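Local coordinates for protein lovastatin nonaketide synthase, polyketide synthase component (Aspergillus terreus, PDB 7CPX) that builds the nonaketide backbone of lovastatin from malonyl-CoA, working with an enoyl reductase partner to give dihydromonacolin L on its carrier domain, at residues 505-515 with 916-926; 94-103 with 153-164. The protein carries 2 engineered substitutions. One frame throughout, in Å; residues are numbered along the deposited sequence.

Contact 1 (505-515 with 916-926); sequences HDLTWSLLRKR and RPCMSVSKLLP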
loop_
_atom_site.group_PDB
_atom_site.type_symbol
_atom_site.label_atom_id
_atom_site.label_comp_id
_atom_site.label_asym_id
_atom_site.label_seq_id
_atom_site.Cartn_x
_atom_site.Cartn_y
_atom_site.Cartn_z
ATOM N N HIS A 505 23.523 61.967 9.565
ATOM C CA HIS A 505 23.026 62.582 8.339
ATOM C C HIS A 505 22.949 61.561 7.213
ATOM O O HIS A 505 21.917 61.433 6.543
ATOM C CB HIS A 505 23.927 63.751 7.937
ATOM C CG HIS A 505 23.715 64.987 8.753
ATOM N ND1 HIS A 505 24.756 65.779 9.186
ATOM C CD2 HIS A 505 22.583 65.573 9.206
ATOM C CE1 HIS A 505 24.274 66.797 9.877
ATOM N NE2 HIS A 505 22.958 66.695 9.904
ATOM N N ASP A 506 24.037 60.821 6.993
ATOM C CA ASP A 506 24.048 59.820 5.933
ATOM C C ASP A 506 23.019 58.731 6.198
ATOM O O ASP A 506 22.341 58.269 5.276
ATOM C CB ASP A 506 25.446 59.216 5.800
ATOM C CG ASP A 506 26.502 60.254 5.478
ATOM O OD1 ASP A 506 26.740 61.145 6.321
ATOM O OD2 ASP A 506 27.099 60.179 4.383
ATOM N N LEU A 507 22.893 58.305 7.455
ATOM C CA LEU A 507 21.932 57.262 7.797
ATOM C C LEU A 507 20.512 57.693 7.449
ATOM O O LEU A 507 19.771 56.966 6.772
ATOM C CB LEU A 507 22.051 56.927 9.284
ATOM C CG LEU A 507 21.490 55.592 9.775
ATOM C CD1 LEU A 507 21.913 55.351 11.212
ATOM C CD2 LEU A 507 19.982 55.556 9.660
ATOM N N THR A 508 20.115 58.885 7.899
ATOM C CA THR A 508 18.761 59.359 7.634
ATOM C C THR A 508 18.541 59.606 6.147
ATOM O O THR A 508 17.461 59.318 5.618
ATOM C CB THR A 508 18.483 60.628 8.436
ATOM O OG1 THR A 508 19.456 61.628 8.111
ATOM C CG2 THR A 508 18.538 60.332 9.926
ATOM N N TRP A 509 19.550 60.139 5.455
ATOM C CA TRP A 509 19.402 60.372 4.023
ATOM C C TRP A 509 19.238 59.062 3.267
ATOM O O TRP A 509 18.464 58.988 2.308
ATOM C CB TRP A 509 20.602 61.149 3.489
ATOM C CG TRP A 509 20.586 61.306 2.005
ATOM C CD1 TRP A 509 19.924 62.257 1.289
ATOM C CD2 TRP A 509 21.263 60.483 1.049
ATOM N NE1 TRP A 509 20.146 62.079 -0.054
ATOM C CE2 TRP A 509 20.966 60.997 -0.228
ATOM C CE3 TRP A 509 22.092 59.363 1.148
ATOM C CZ2 TRP A 509 21.468 60.429 -1.396
ATOM C CZ3 TRP A 509 22.589 58.801 -0.012
ATOM C CH2 TRP A 509 22.276 59.334 -1.266
ATOM N N SER A 510 19.970 58.023 3.668
ATOM C CA SER A 510 19.789 56.716 3.049
ATOM C C SER A 510 18.401 56.164 3.341
ATOM O O SER A 510 17.756 55.589 2.456
ATOM C CB SER A 510 20.866 55.751 3.539
ATOM O OG SER A 510 20.858 55.655 4.951
ATOM N N LEU A 511 17.922 56.333 4.575
ATOM C CA LEU A 511 16.597 55.828 4.922
ATOM C C LEU A 511 15.494 56.569 4.179
ATOM O O LEU A 511 14.422 56.003 3.943
ATOM C CB LEU A 511 16.376 55.921 6.429
ATOM C CG LEU A 511 17.060 54.829 7.252
ATOM C CD1 LEU A 511 16.984 55.157 8.720
ATOM C CD2 LEU A 511 16.426 53.473 6.990
ATOM N N LEU A 512 15.732 57.825 3.807
ATOM C CA LEU A 512 14.724 58.609 3.099
ATOM C C LEU A 512 14.794 58.399 1.589
ATOM O O LEU A 512 13.822 57.960 0.968
ATOM C CB LEU A 512 14.893 60.095 3.434
ATOM C CG LEU A 512 14.145 60.593 4.669
ATOM C CD1 LEU A 512 14.692 61.936 5.104
ATOM C CD2 LEU A 512 12.658 60.697 4.377
ATOM N N ARG A 513 15.941 58.709 0.990
ATOM C CA ARG A 513 16.091 58.727 -0.458
ATOM C C ARG A 513 16.517 57.383 -1.028
ATOM O O ARG A 513 16.195 57.080 -2.183
ATOM C CB ARG A 513 17.119 59.793 -0.852
ATOM C CG ARG A 513 16.768 60.612 -2.089
ATOM C CD ARG A 513 17.628 60.234 -3.286
ATOM N NE ARG A 513 17.164 59.012 -3.931
ATOM C CZ ARG A 513 16.310 58.973 -4.946
ATOM N NH1 ARG A 513 15.797 60.079 -5.464
ATOM N NH2 ARG A 513 15.957 57.796 -5.453
ATOM N N LYS A 514 17.231 56.569 -0.248
ATOM C CA LYS A 514 17.815 55.326 -0.737
ATOM C C LYS A 514 17.203 54.095 -0.080
ATOM O O LYS A 514 17.819 53.025 -0.082
ATOM C CB LYS A 514 19.331 55.338 -0.522
ATOM C CG LYS A 514 20.030 56.585 -1.052
ATOM C CD LYS A 514 19.958 56.690 -2.570
ATOM C CE LYS A 514 20.985 55.796 -3.242
ATOM N NZ LYS A 514 20.741 55.676 -4.705
ATOM N N ARG A 515 16.007 54.219 0.489
ATOM C CA ARG A 515 15.319 53.089 1.093
ATOM C C ARG A 515 13.843 53.153 0.737
ATOM O O ARG A 515 13.249 54.233 0.704
ATOM C CB ARG A 515 15.505 53.069 2.614
ATOM C CG ARG A 515 16.919 52.713 3.048
ATOM C CD ARG A 515 17.119 51.220 3.172
ATOM N NE ARG A 515 16.367 50.663 4.290
ATOM C CZ ARG A 515 16.752 49.625 5.020
ATOM N NH1 ARG A 515 17.903 49.011 4.800
ATOM N NH2 ARG A 515 15.967 49.197 6.004
ATOM N N ARG A 916 30.493 67.289 2.778
ATOM C CA ARG A 916 30.201 65.909 3.142
ATOM C C ARG A 916 28.835 65.516 2.592
ATOM O O ARG A 916 27.872 65.374 3.356
ATOM C CB ARG A 916 30.255 65.724 4.663
ATOM C CG ARG A 916 29.811 64.347 5.168
ATOM C CD ARG A 916 30.375 63.200 4.336
ATOM N NE ARG A 916 29.906 61.902 4.810
ATOM C CZ ARG A 916 30.533 61.153 5.709
ATOM N NH1 ARG A 916 31.670 61.541 6.263
ATOM N NH2 ARG A 916 30.004 59.985 6.060
ATOM N N PRO A 917 28.702 65.360 1.277
ATOM C CA PRO A 917 27.435 64.864 0.728
ATOM C C PRO A 917 27.109 63.489 1.288
ATOM O O PRO A 917 27.993 62.655 1.496
ATOM C CB PRO A 917 27.690 64.822 -0.784
ATOM C CG PRO A 917 29.175 64.808 -0.929
ATOM C CD PRO A 917 29.706 65.594 0.227
ATOM N N CYS A 918 25.822 63.259 1.532
ATOM C CA CYS A 918 25.401 62.041 2.207
ATOM C C CYS A 918 25.751 60.811 1.381
ATOM O O CYS A 918 25.573 60.785 0.159
ATOM C CB CYS A 918 23.899 62.085 2.477
ATOM S SG CYS A 918 23.413 63.421 3.584
ATOM N N MET A 919 26.252 59.787 2.062
ATOM C CA MET A 919 26.599 58.523 1.435
ATOM C C MET A 919 25.468 57.522 1.617
ATOM O O MET A 919 24.798 57.493 2.654
ATOM C CB MET A 919 27.887 57.961 2.036
ATOM C CG MET A 919 29.063 58.924 2.009
ATOM S SD MET A 919 29.566 59.384 0.340
ATOM C CE MET A 919 30.123 57.804 -0.292
ATOM N N SER A 920 25.258 56.697 0.596
ATOM C CA SER A 920 24.227 55.663 0.641
ATOM C C SER A 920 24.736 54.541 1.534
ATOM O O SER A 920 25.381 53.593 1.083
ATOM C CB SER A 920 23.897 55.164 -0.759
ATOM O OG SER A 920 22.864 54.195 -0.724
ATOM N N VAL A 921 24.441 54.655 2.826
ATOM C CA VAL A 921 24.907 53.699 3.824
ATOM C C VAL A 921 23.931 52.533 3.914
ATOM O O VAL A 921 24.011 51.712 4.835
ATOM C CB VAL A 921 25.091 54.378 5.194
ATOM C CG1 VAL A 921 23.752 54.841 5.748
ATOM C CG2 VAL A 921 25.779 53.438 6.166
ATOM N N SER A 922 22.997 52.455 2.961
ATOM C CA SER A 922 22.026 51.368 2.957
ATOM C C SER A 922 22.693 50.002 3.027
ATOM O O SER A 922 22.059 49.034 3.466
ATOM C CB SER A 922 21.154 51.456 1.705
ATOM O OG SER A 922 21.942 51.381 0.530
ATOM N N LYS A 923 23.953 49.897 2.602
ATOM C CA LYS A 923 24.675 48.636 2.728
ATOM C C LYS A 923 24.706 48.171 4.178
ATOM O O LYS A 923 24.404 47.011 4.478
ATOM C CB LYS A 923 26.099 48.797 2.196
ATOM C CG LYS A 923 26.184 49.138 0.723
ATOM C CD LYS A 923 25.820 47.949 -0.141
ATOM C CE LYS A 923 26.131 48.216 -1.598
ATOM N NZ LYS A 923 25.365 49.376 -2.130
ATOM N N LEU A 924 25.067 49.068 5.091
ATOM C CA LEU A 924 25.215 48.726 6.497
ATOM C C LEU A 924 23.897 48.730 7.255
ATOM O O LEU A 924 23.842 48.199 8.369
ATOM C CB LEU A 924 26.187 49.700 7.172
ATOM C CG LEU A 924 27.518 49.905 6.446
ATOM C CD1 LEU A 924 28.422 50.831 7.240
ATOM C CD2 LEU A 924 28.206 48.573 6.187
ATOM N N LEU A 925 22.842 49.306 6.688
ATOM C CA LEU A 925 21.565 49.336 7.378
ATOM C C LEU A 925 21.006 47.920 7.511
ATOM O O LEU A 925 21.234 47.071 6.646
ATOM C CB LEU A 925 20.569 50.219 6.634
ATOM C CG LEU A 925 20.946 51.695 6.491
ATOM C CD1 LEU A 925 19.832 52.464 5.805
ATOM C CD2 LEU A 925 21.262 52.312 7.842
ATOM N N PRO A 926 20.276 47.640 8.588
ATOM C CA PRO A 926 19.750 46.284 8.779
ATOM C C PRO A 926 18.806 45.892 7.655
ATOM O O PRO A 926 18.055 46.717 7.131
ATOM C CB PRO A 926 19.024 46.372 10.126
ATOM C CG PRO A 926 18.666 47.808 10.263
ATOM C CD PRO A 926 19.788 48.568 9.622
#
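Arg916 meets Asp506 at the start of the crossing, where the incoming chain reaches the helix 504-513. Its NE lies 3.3 Å from OD2 of Asp506 in a salt bridge whose hydrogen bonds are weak; the oxygen comes to the edge of the guanidinium, and the carboxylate plane is turned 72° from it. Next, Cys918 lays CB over the rim of one face of the Trp509 ring, 3.1 Å above its plane, while SG sits obliquely beside the five-membered ring. Arg513 CB backs the opposite face. In Trp509, CG anti to the backbone N (chi1 174°) sends the ring toward the linker, and chi2 near 84° turns its face to Cys918. Met919 N then bonds to Asp506 OD2 at 2.5 Å; OD2 holds this main-chain N-H and is met more loosely by the arginine. Ser920, the centre of an inverse gamma turn, meets the edge of the Trp509 ring. Lys514 runs alongside, CE 3.5 Å from Ser920 OG, on its way to a salt bridge with Asp264. Val921 puts CG1 against Leu507 and Ser510. Ser922 turns its hydroxyl to Asn112 O. Further on, Leu925 wedges in with both methyls: CD2 reaches Leu507 CG at 3.8 Å, and CD1 reaches Leu511 CD2 at 3.7 Å. Last, Arg515, bent at chi2 and chi3, hydrogen-bonds from NH1 to Pro926 O at 3.3 Å, above the carbonyl plane but in that of the guanidinium, with a weak second bond from NH2. This is the post-acyltransferase linker doubling back across the ketosynthase-acyltransferase linker domain, as in related polyketide and fatty acid synthases.

Contact 2 (94-103 with 153-164); sequences SMDPQHRLLL and TGVAVSVASNRI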
loop_
_atom_site.group_PDB
_atom_site.type_symbol
_atom_site.label_atom_id
_atom_site.label_comp_id
_atom_site.label_asym_id
_atom_site.label_seq_id
_atom_site.Cartn_x
_atom_site.Cartn_y
_atom_site.Cartn_z
ATOM N N SER A 94 2.035 27.438 -2.148
ATOM C CA SER A 94 2.301 26.853 -3.454
ATOM C C SER A 94 3.665 27.251 -3.995
ATOM O O SER A 94 4.232 26.522 -4.817
ATOM C CB SER A 94 1.216 27.279 -4.442
ATOM O OG SER A 94 -0.076 27.075 -3.902
ATOM N N MET A 95 4.203 28.385 -3.556
ATOM C CA MET A 95 5.441 28.895 -4.120
ATOM C C MET A 95 6.617 27.983 -3.804
ATOM O O MET A 95 6.672 27.332 -2.757
ATOM C CB MET A 95 5.740 30.294 -3.589
ATOM C CG MET A 95 4.971 31.402 -4.274
ATOM S SD MET A 95 5.570 33.029 -3.786
ATOM C CE MET A 95 7.248 32.961 -4.408
ATOM N N ASP A 96 7.564 27.948 -4.726
ATOM C CA ASP A 96 8.828 27.277 -4.475
ATOM C C ASP A 96 9.628 28.090 -3.464
ATOM O O ASP A 96 9.793 29.302 -3.648
ATOM C CB ASP A 96 9.607 27.122 -5.781
ATOM C CG ASP A 96 10.941 26.422 -5.598
ATOM O OD1 ASP A 96 11.326 26.135 -4.448
ATOM O OD2 ASP A 96 11.611 26.155 -6.618
ATOM N N PRO A 97 10.126 27.478 -2.386
ATOM C CA PRO A 97 11.007 28.228 -1.478
ATOM C C PRO A 97 12.111 28.957 -2.209
ATOM O O PRO A 97 12.573 30.006 -1.740
ATOM C CB PRO A 97 11.559 27.137 -0.554
ATOM C CG PRO A 97 10.516 26.094 -0.544
ATOM C CD PRO A 97 9.877 26.110 -1.901
ATOM N N GLN A 98 12.548 28.436 -3.356
ATOM C CA GLN A 98 13.506 29.170 -4.169
ATOM C C GLN A 98 12.936 30.515 -4.585
ATOM O O GLN A 98 13.616 31.539 -4.487
ATOM C CB GLN A 98 13.895 28.350 -5.398
ATOM C CG GLN A 98 14.603 27.050 -5.067
ATOM C CD GLN A 98 15.102 26.319 -6.300
ATOM O OE1 GLN A 98 16.184 25.731 -6.287
ATOM N NE2 GLN A 98 14.314 26.345 -7.368
ATOM N N HIS A 99 11.676 30.540 -5.026
ATOM C CA HIS A 99 11.065 31.797 -5.445
ATOM C C HIS A 99 10.891 32.747 -4.267
ATOM O O HIS A 99 11.119 33.954 -4.395
ATOM C CB HIS A 99 9.717 31.532 -6.111
ATOM C CG HIS A 99 9.773 30.525 -7.215
ATOM N ND1 HIS A 99 8.643 30.045 -7.841
ATOM C CD2 HIS A 99 10.821 29.902 -7.802
ATOM C CE1 HIS A 99 8.994 29.172 -8.768
ATOM N NE2 HIS A 99 10.310 29.067 -8.764
ATOM N N ARG A 100 10.474 32.223 -3.113
ATOM C CA ARG A 100 10.262 33.074 -1.948
ATOM C C ARG A 100 11.573 33.699 -1.487
ATOM O O ARG A 100 11.658 34.916 -1.260
ATOM C CB ARG A 100 9.623 32.256 -0.826
ATOM C CG ARG A 100 8.311 31.597 -1.223
ATOM C CD ARG A 100 7.507 31.138 -0.021
ATOM N NE ARG A 100 8.036 29.935 0.610
ATOM C CZ ARG A 100 7.567 28.711 0.408
ATOM N NH1 ARG A 100 6.584 28.477 -0.444
ATOM N NH2 ARG A 100 8.094 27.697 1.085
ATOM N N LEU A 101 12.615 32.879 -1.352
ATOM C CA LEU A 101 13.912 33.411 -0.960
ATOM C C LEU A 101 14.493 34.309 -2.037
ATOM O O LEU A 101 15.235 35.241 -1.723
ATOM C CB LEU A 101 14.877 32.275 -0.634
ATOM C CG LEU A 101 14.843 31.819 0.825
ATOM C CD1 LEU A 101 13.482 31.246 1.182
ATOM C CD2 LEU A 101 15.940 30.809 1.092
ATOM N N LEU A 102 14.171 34.058 -3.307
ATOM C CA LEU A 102 14.606 34.959 -4.365
ATOM C C LEU A 102 13.954 36.322 -4.218
ATOM O O LEU A 102 14.617 37.349 -4.369
ATOM C CB LEU A 102 14.287 34.357 -5.730
ATOM C CG LEU A 102 15.295 33.331 -6.242
ATOM C CD1 LEU A 102 14.709 32.541 -7.391
ATOM C CD2 LEU A 102 16.572 34.022 -6.674
ATOM N N LEU A 103 12.656 36.353 -3.922
ATOM C CA LEU A 103 11.991 37.625 -3.673
ATOM C C LEU A 103 12.643 38.350 -2.505
ATOM O O LEU A 103 12.957 39.546 -2.588
ATOM C CB LEU A 103 10.506 37.392 -3.394
ATOM C CG LEU A 103 9.630 37.048 -4.594
ATOM C CD1 LEU A 103 8.278 36.550 -4.130
ATOM C CD2 LEU A 103 9.461 38.259 -5.482
ATOM N N THR A 153 2.061 28.163 -11.116
ATOM C CA THR A 153 2.935 29.329 -11.113
ATOM C C THR A 153 3.843 29.359 -9.892
ATOM O O THR A 153 4.954 29.893 -9.964
ATOM C CB THR A 153 2.105 30.611 -11.170
ATOM O OG1 THR A 153 1.173 30.632 -10.082
ATOM C CG2 THR A 153 1.352 30.695 -12.483
ATOM N N GLY A 154 3.393 28.795 -8.771
ATOM C CA GLY A 154 4.196 28.844 -7.562
ATOM C C GLY A 154 5.505 28.090 -7.693
ATOM O O GLY A 154 6.539 28.535 -7.187
ATOM N N VAL A 155 5.484 26.948 -8.376
ATOM C CA VAL A 155 6.654 26.081 -8.482
ATOM C C VAL A 155 7.282 26.105 -9.863
ATOM O O VAL A 155 8.386 25.560 -10.029
ATOM C CB VAL A 155 6.310 24.626 -8.099
ATOM C CG1 VAL A 155 5.492 24.594 -6.824
ATOM C CG2 VAL A 155 5.570 23.941 -9.237
ATOM N N ALA A 156 6.626 26.699 -10.856
ATOM C CA ALA A 156 7.192 26.737 -12.196
ATOM C C ALA A 156 8.563 27.393 -12.162
ATOM O O ALA A 156 8.746 28.448 -11.549
ATOM C CB ALA A 156 6.266 27.492 -13.148
ATOM N N VAL A 157 9.526 26.763 -12.831
ATOM C CA VAL A 157 10.901 27.251 -12.788
ATOM C C VAL A 157 10.962 28.691 -13.280
ATOM O O VAL A 157 11.609 29.549 -12.669
ATOM C CB VAL A 157 11.818 26.331 -13.612
ATOM C CG1 VAL A 157 13.261 26.717 -13.416
ATOM C CG2 VAL A 157 11.606 24.872 -13.229
ATOM N N SER A 158 10.269 28.979 -14.381
ATOM C CA SER A 158 10.332 30.306 -14.985
ATOM C C SER A 158 9.890 31.385 -14.006
ATOM O O SER A 158 10.514 32.449 -13.909
ATOM C CB SER A 158 9.459 30.343 -16.237
ATOM O OG SER A 158 8.140 29.917 -15.950
ATOM N N VAL A 159 8.814 31.124 -13.271
ATOM C CA VAL A 159 8.216 32.115 -12.387
ATOM C C VAL A 159 9.266 32.633 -11.416
ATOM O O VAL A 159 9.204 33.789 -10.981
ATOM C CB VAL A 159 7.008 31.525 -11.641
ATOM C CG1 VAL A 159 6.498 32.502 -10.608
ATOM C CG2 VAL A 159 5.911 31.183 -12.626
ATOM N N ALA A 160 10.242 31.782 -11.083
ATOM C CA ALA A 160 11.323 32.193 -10.194
ATOM C C ALA A 160 11.815 33.591 -10.534
ATOM O O ALA A 160 12.055 34.411 -9.642
ATOM C CB ALA A 160 12.478 31.195 -10.278
ATOM N N SER A 161 11.969 33.880 -11.826
ATOM C CA SER A 161 12.323 35.229 -12.246
ATOM C C SER A 161 11.082 36.102 -12.372
ATOM O O SER A 161 11.016 37.192 -11.792
ATOM C CB SER A 161 13.077 35.181 -13.577
ATOM O OG SER A 161 12.255 34.668 -14.611
ATOM N N ASN A 162 10.075 35.616 -13.098
ATOM C CA ASN A 162 8.931 36.454 -13.440
ATOM C C ASN A 162 8.300 37.050 -12.191
ATOM O O ASN A 162 8.088 38.267 -12.108
ATOM C CB ASN A 162 7.905 35.636 -14.224
ATOM C CG ASN A 162 8.521 34.897 -15.393
ATOM O OD1 ASN A 162 9.742 34.770 -15.486
ATOM N ND2 ASN A 162 7.679 34.404 -16.294
ATOM N N ARG A 163 8.023 36.209 -11.193
ATOM C CA ARG A 163 7.371 36.694 -9.983
ATOM C C ARG A 163 8.122 37.877 -9.397
ATOM O O ARG A 163 7.507 38.858 -8.961
ATOM C CB ARG A 163 7.267 35.572 -8.955
ATOM C CG ARG A 163 6.508 35.964 -7.708
ATOM C CD ARG A 163 6.284 34.768 -6.817
ATOM N NE ARG A 163 5.378 33.794 -7.413
ATOM C CZ ARG A 163 4.058 33.917 -7.436
ATOM N NH1 ARG A 163 3.453 34.980 -6.931
ATOM N NH2 ARG A 163 3.326 32.951 -7.981
ATOM N N ILE A 164 9.455 37.810 -9.385
ATOM C CA ILE A 164 10.242 38.939 -8.900
ATOM C C ILE A 164 9.789 40.210 -9.601
ATOM O O ILE A 164 9.280 41.148 -8.975
ATOM C CB ILE A 164 11.743 38.687 -9.117
ATOM C CG1 ILE A 164 12.196 37.471 -8.310
ATOM C CG2 ILE A 164 12.540 39.909 -8.715
ATOM C CD1 ILE A 164 13.546 36.947 -8.714
#
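Within the thiolase-fold core of the ketosynthase, helix 97-113 packs against helix 159-168, and His99 is the knob that fits among Gly154, Val155, Val159 and Ala160. The short axes of 97-103 and 159-164 pass 9.1 Å apart and run in roughly the same direction, at a crossing angle of -36°. The imidazole is sandwiched: Ala160 CA stands 3.3 Å above one face near the rim, and Asp96 CB lies 3.5 Å above the centre of the other. Just ahead of helix 97-113, Met95 passes over Gly154 of helix 151-155, whose lack of a side chain lets the two CA atoms approach to 3.7 Å. Gly154 O accepts the N-H of Asp96 (2.7 Å from N to O), with the donor well above the carbonyl plane. Asp96 is also the N-cap, its OD1 taking the N-H of Gln98. Met95 lies over one face of the Arg163 guanidinium, with SD 3.7 Å from NE. Arg163 extends there with CG anti to its backbone nitrogen (chi1 -176°) and carries its charge on to a salt bridge with Glu91. Further along, Leu102 CD1 rests 3.9 Å from Ala160 CB, and Leu103 packs on Ile164. Ala156 and Val157 pack on the second subunit. The two helices thus lie beside strands 126-131, 174-177 and 203-209, consistent with the alpha/beta layering of the thiolase fold.

Contact 2 comes first along the chain and closes before contact 1 opens; their centres lie 30 Å apart, with about 13 Å between nearest atoms, so they do not touch. Helix 97-113 connects them. Its first turns make contact 2 inside the ketosynthase, and near its far end Asn112 accepts hydrogen bonds from Ser922 and Lys923 of contact 1. The chain beyond 926 also returns to this region, since Trp937 touches Arg100. Contact 1 joins the chain that follows the malonyl transferase to the linker helix, and the same chain also bonds to the ketosynthase through Ser922 and Lys923, whereas contact 2 is internal to the ketosynthase and borders the second subunit of the homodimer.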